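Local structure of 49 protein (Murid herpesvirus 4, 6A4V) at residues P160-V172 / S214-K228. The protein probably interacts with the host poly(ADP-ribose) polymerase 1 and thereby facilitates replication of the virus. Sequence-based numbering, arbitrary orientation.
Sequences PVHEWCACFLTSV and STGLNVLVYWVSVFK
The side-chain amide of Asn218 grips the backbone of Thr170 at both ends. Asn218 OD1 accepts from Thr170 N at 2.8 Å, the donor lying in the carbonyl plane on a lone pair, and the bond is nearly straight (162°). Asn218 ND2 returns a bond to Thr170 O at 3.0 Å; here the carbonyl oxygen sits close to the amide plane of Asn218, whereas ND2 stands above the carbonyl plane of Thr170. Two bonds to one residue fix the rotation of the amide and hold the backbone at Thr170, in the segment that follows the helix. Leu169 CD2 rests against OD1 and the asparagine backbone oxygen, and Ser214 OG adds a weak bond to Thr170 OG1.

Toward the N-terminal end of helix 161-168 the contact turns largely apolar. Val221 CG1 meets Cys165 SG at 3.5 Å and also reaches Leu169 CD2. With CG anti to the backbone N (chi1 -176°), the Trp164 indole reaches helix 213-235. There Trp164 CH2 of the six-membered ring lies 3.5 Å from Val224 CG1, while Val221 O and Ser225 OG lie at the ring edge. Ser225 OG, buried, donates to Val221 O at 2.7 Å, approaching from the face opposite to that used by Ser225 N, a bond that turns the hydroxyl back onto its own helix. One turn earlier in helix 161-168, Val161 fits CG1 against Ser225 CB and presses CG2 tightly on Lys228 CG (3.4 Å).

Tyr155 packs edge-to-face with Trp164, and helix 173-184 touches Cys165 and Tyr222. Helix 161-168 thus runs antiparallel to residues 214-228 of helix 213-235 (174°), the two axes approaching to 9.7 Å: antiparallel packing of neighbouring helices in a predominantly alpha-helical fold, joined by paired hydrogen bonds from the Asn218 amide to the main-chain N and O of Thr170.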
# COMPACT_ATOMS: atom_id res chain seq x y z
N PRO B 160 21.92 -12.79 -20.66
CA PRO B 160 21.30 -12.05 -19.57
C PRO B 160 21.02 -10.58 -19.92
O PRO B 160 21.79 -9.92 -20.61
CB PRO B 160 22.31 -12.11 -18.40
CG PRO B 160 23.23 -13.28 -18.74
CD PRO B 160 23.14 -13.51 -20.24
N VAL B 161 19.91 -10.09 -19.38
CA VAL B 161 19.31 -8.86 -19.80
C VAL B 161 20.23 -7.69 -19.46
O VAL B 161 20.37 -6.78 -20.25
CB VAL B 161 17.93 -8.72 -19.14
CG1 VAL B 161 17.36 -7.33 -19.27
CG2 VAL B 161 16.98 -9.77 -19.71
N HIS B 162 20.84 -7.72 -18.29
CA HIS B 162 21.73 -6.66 -17.87
C HIS B 162 22.94 -6.55 -18.84
O HIS B 162 23.34 -5.46 -19.22
CB HIS B 162 22.14 -6.89 -16.41
CG HIS B 162 22.99 -8.10 -16.18
ND1 HIS B 162 22.50 -9.39 -16.27
CD2 HIS B 162 24.29 -8.21 -15.84
CE1 HIS B 162 23.46 -10.24 -15.99
NE2 HIS B 162 24.57 -9.54 -15.74
N GLU B 163 23.50 -7.68 -19.26
CA GLU B 163 24.60 -7.67 -20.23
C GLU B 163 24.17 -6.86 -21.46
O GLU B 163 24.88 -5.93 -21.86
CB GLU B 163 25.04 -9.10 -20.57
CG GLU B 163 26.15 -9.60 -19.64
CD GLU B 163 26.35 -11.10 -19.65
OE1 GLU B 163 26.00 -11.74 -20.67
OE2 GLU B 163 26.86 -11.64 -18.63
N TRP B 164 22.99 -7.18 -22.00
CA TRP B 164 22.41 -6.50 -23.18
C TRP B 164 22.20 -5.01 -22.94
O TRP B 164 22.44 -4.21 -23.84
CB TRP B 164 21.12 -7.20 -23.61
CG TRP B 164 20.44 -6.71 -24.84
CD1 TRP B 164 20.53 -7.28 -26.08
CD2 TRP B 164 19.35 -5.76 -24.94
NE1 TRP B 164 19.68 -6.66 -26.96
CE2 TRP B 164 18.97 -5.69 -26.30
CE3 TRP B 164 18.76 -4.87 -24.05
CZ2 TRP B 164 17.98 -4.84 -26.76
CZ3 TRP B 164 17.78 -4.02 -24.50
CH2 TRP B 164 17.37 -4.02 -25.84
N CYS B 165 21.74 -4.63 -21.74
CA CYS B 165 21.54 -3.21 -21.42
C CYS B 165 22.89 -2.46 -21.43
O CYS B 165 22.96 -1.30 -21.84
CB CYS B 165 20.87 -3.01 -20.06
SG CYS B 165 20.18 -1.35 -19.83
N ALA B 166 23.94 -3.13 -20.96
CA ALA B 166 25.26 -2.53 -20.85
C ALA B 166 25.83 -2.24 -22.25
O ALA B 166 26.24 -1.11 -22.53
CB ALA B 166 26.17 -3.42 -20.03
N CYS B 167 25.84 -3.25 -23.13
CA CYS B 167 26.28 -3.05 -24.52
C CYS B 167 25.70 -1.77 -25.10
O CYS B 167 26.42 -0.90 -25.59
CB CYS B 167 25.84 -4.17 -25.45
SG CYS B 167 26.70 -5.72 -25.12
N PHE B 168 24.38 -1.67 -25.03
CA PHE B 168 23.65 -0.85 -25.91
C PHE B 168 23.36 0.52 -25.27
O PHE B 168 22.80 1.37 -25.93
CB PHE B 168 22.43 -1.63 -26.38
CG PHE B 168 22.76 -2.82 -27.23
CD1 PHE B 168 23.60 -2.69 -28.33
CD2 PHE B 168 22.19 -4.06 -27.00
CE1 PHE B 168 23.88 -3.77 -29.15
CE2 PHE B 168 22.48 -5.15 -27.82
CZ PHE B 168 23.33 -5.00 -28.89
N LEU B 169 23.75 0.73 -24.01
CA LEU B 169 23.74 2.08 -23.43
C LEU B 169 24.93 2.89 -23.96
O LEU B 169 26.05 2.42 -23.87
CB LEU B 169 23.83 1.99 -21.91
CG LEU B 169 22.56 1.53 -21.19
CD1 LEU B 169 22.87 1.28 -19.72
CD2 LEU B 169 21.42 2.51 -21.38
N THR B 170 24.69 4.11 -24.46
CA THR B 170 25.78 4.94 -25.01
C THR B 170 26.12 6.10 -24.06
O THR B 170 25.28 6.93 -23.76
CB THR B 170 25.44 5.43 -26.42
OG1 THR B 170 24.42 6.43 -26.35
CG2 THR B 170 25.00 4.30 -27.33
N SER B 171 27.40 6.12 -23.63
CA SER B 171 28.04 7.20 -22.86
C SER B 171 27.20 7.54 -21.62
O SER B 171 26.37 8.47 -21.65
CB SER B 171 28.35 8.42 -23.72
OG SER B 171 27.18 9.16 -24.04
N VAL B 172 27.43 6.79 -20.53
CA VAL B 172 26.64 6.98 -19.32
C VAL B 172 27.51 6.94 -18.05
O VAL B 172 26.96 7.05 -16.95
CB VAL B 172 25.49 5.95 -19.28
CG1 VAL B 172 24.70 5.93 -20.58
CG2 VAL B 172 25.99 4.55 -18.97
N SER B 214 20.01 10.57 -28.21
CA SER B 214 20.93 9.64 -27.58
C SER B 214 20.35 9.10 -26.27
O SER B 214 20.34 7.89 -26.05
CB SER B 214 22.26 10.27 -27.35
OG SER B 214 23.09 9.36 -26.62
N THR B 215 19.89 10.00 -25.40
CA THR B 215 19.44 9.63 -24.07
C THR B 215 18.03 9.03 -24.15
O THR B 215 17.73 8.02 -23.52
CB THR B 215 19.63 10.81 -23.11
OG1 THR B 215 18.76 11.86 -23.55
CG2 THR B 215 21.07 11.30 -23.05
N GLY B 216 17.17 9.60 -25.00
CA GLY B 216 15.89 8.95 -25.37
C GLY B 216 16.08 7.51 -25.89
O GLY B 216 15.12 6.75 -25.98
N LEU B 217 17.31 7.11 -26.24
CA LEU B 217 17.53 5.71 -26.64
C LEU B 217 18.07 4.91 -25.47
O LEU B 217 17.61 3.80 -25.26
CB LEU B 217 18.45 5.65 -27.87
CG LEU B 217 17.75 6.08 -29.16
CD1 LEU B 217 18.57 5.74 -30.38
CD2 LEU B 217 16.38 5.46 -29.30
N ASN B 218 18.97 5.49 -24.67
CA ASN B 218 19.34 4.90 -23.40
C ASN B 218 18.09 4.50 -22.60
O ASN B 218 18.03 3.44 -22.00
CB ASN B 218 20.27 5.85 -22.64
CG ASN B 218 21.72 5.74 -23.09
OD1 ASN B 218 22.05 4.91 -23.94
ND2 ASN B 218 22.59 6.57 -22.54
N VAL B 219 17.09 5.37 -22.59
CA VAL B 219 15.88 5.18 -21.82
C VAL B 219 15.05 4.06 -22.47
O VAL B 219 14.41 3.27 -21.78
CB VAL B 219 15.08 6.50 -21.75
CG1 VAL B 219 13.60 6.29 -21.49
CG2 VAL B 219 15.66 7.44 -20.71
N LEU B 220 14.97 4.06 -23.80
CA LEU B 220 14.24 2.99 -24.48
C LEU B 220 14.83 1.64 -24.10
O LEU B 220 14.14 0.65 -23.92
CB LEU B 220 14.35 3.13 -25.99
CG LEU B 220 13.63 2.02 -26.74
CD1 LEU B 220 12.21 1.83 -26.21
CD2 LEU B 220 13.60 2.31 -28.23
N VAL B 221 16.16 1.64 -24.04
CA VAL B 221 16.88 0.46 -23.84
C VAL B 221 16.51 -0.07 -22.47
O VAL B 221 16.30 -1.27 -22.30
CB VAL B 221 18.40 0.69 -23.90
CG1 VAL B 221 19.14 -0.34 -23.07
CG2 VAL B 221 18.92 0.71 -25.31
N TYR B 222 16.57 0.84 -21.51
CA TYR B 222 16.42 0.52 -20.09
C TYR B 222 15.02 -0.06 -19.89
O TYR B 222 14.86 -1.08 -19.29
CB TYR B 222 16.66 1.79 -19.27
CG TYR B 222 16.31 1.73 -17.81
CD1 TYR B 222 17.26 1.39 -16.86
CD2 TYR B 222 15.05 2.09 -17.36
CE1 TYR B 222 16.97 1.40 -15.51
CE2 TYR B 222 14.75 2.12 -16.00
CZ TYR B 222 15.70 1.75 -15.07
OH TYR B 222 15.44 1.74 -13.73
N TRP B 223 14.01 0.59 -20.48
CA TRP B 223 12.67 0.11 -20.33
C TRP B 223 12.41 -1.18 -21.10
O TRP B 223 11.57 -1.97 -20.69
CB TRP B 223 11.64 1.18 -20.68
CG TRP B 223 11.58 2.19 -19.59
CD1 TRP B 223 12.04 3.47 -19.64
CD2 TRP B 223 11.07 2.01 -18.27
NE1 TRP B 223 11.84 4.10 -18.44
CE2 TRP B 223 11.23 3.23 -17.58
CE3 TRP B 223 10.40 0.97 -17.62
CZ2 TRP B 223 10.81 3.41 -16.26
CZ3 TRP B 223 9.96 1.15 -16.33
CH2 TRP B 223 10.21 2.33 -15.65
N VAL B 224 13.16 -1.43 -22.17
CA VAL B 224 12.99 -2.69 -22.83
C VAL B 224 13.54 -3.76 -21.89
O VAL B 224 12.96 -4.79 -21.72
CB VAL B 224 13.69 -2.74 -24.21
CG1 VAL B 224 14.11 -4.15 -24.57
CG2 VAL B 224 12.84 -2.18 -25.33
N SER B 225 14.72 -3.51 -21.34
CA SER B 225 15.36 -4.42 -20.45
C SER B 225 14.41 -4.70 -19.26
O SER B 225 14.20 -5.81 -18.92
CB SER B 225 16.69 -3.91 -19.95
OG SER B 225 17.47 -3.28 -20.98
N VAL B 226 13.90 -3.65 -18.63
CA VAL B 226 13.01 -3.80 -17.52
C VAL B 226 11.80 -4.61 -17.97
O VAL B 226 11.35 -5.50 -17.29
CB VAL B 226 12.55 -2.47 -16.91
CG1 VAL B 226 11.45 -2.73 -15.89
CG2 VAL B 226 13.68 -1.70 -16.30
N PHE B 227 11.25 -4.29 -19.12
CA PHE B 227 10.08 -5.06 -19.56
C PHE B 227 10.37 -6.56 -19.66
O PHE B 227 9.44 -7.42 -19.49
CB PHE B 227 9.61 -4.54 -20.91
CG PHE B 227 8.38 -5.22 -21.46
CD1 PHE B 227 7.15 -5.02 -20.85
CD2 PHE B 227 8.43 -5.94 -22.63
CE1 PHE B 227 6.03 -5.66 -21.35
CE2 PHE B 227 7.29 -6.55 -23.14
CZ PHE B 227 6.08 -6.41 -22.50
N LYS B 228 11.59 -6.90 -20.10
CA LYS B 228 11.93 -8.30 -20.39
C LYS B 228 12.06 -8.99 -19.04
O LYS B 228 11.51 -10.10 -18.88
CB LYS B 228 13.12 -8.43 -21.37
CG LYS B 228 13.95 -9.71 -21.29
CD LYS B 228 13.50 -10.82 -22.25
CE LYS B 228 14.54 -11.89 -22.51
NZ LYS B 228 15.58 -11.48 -23.49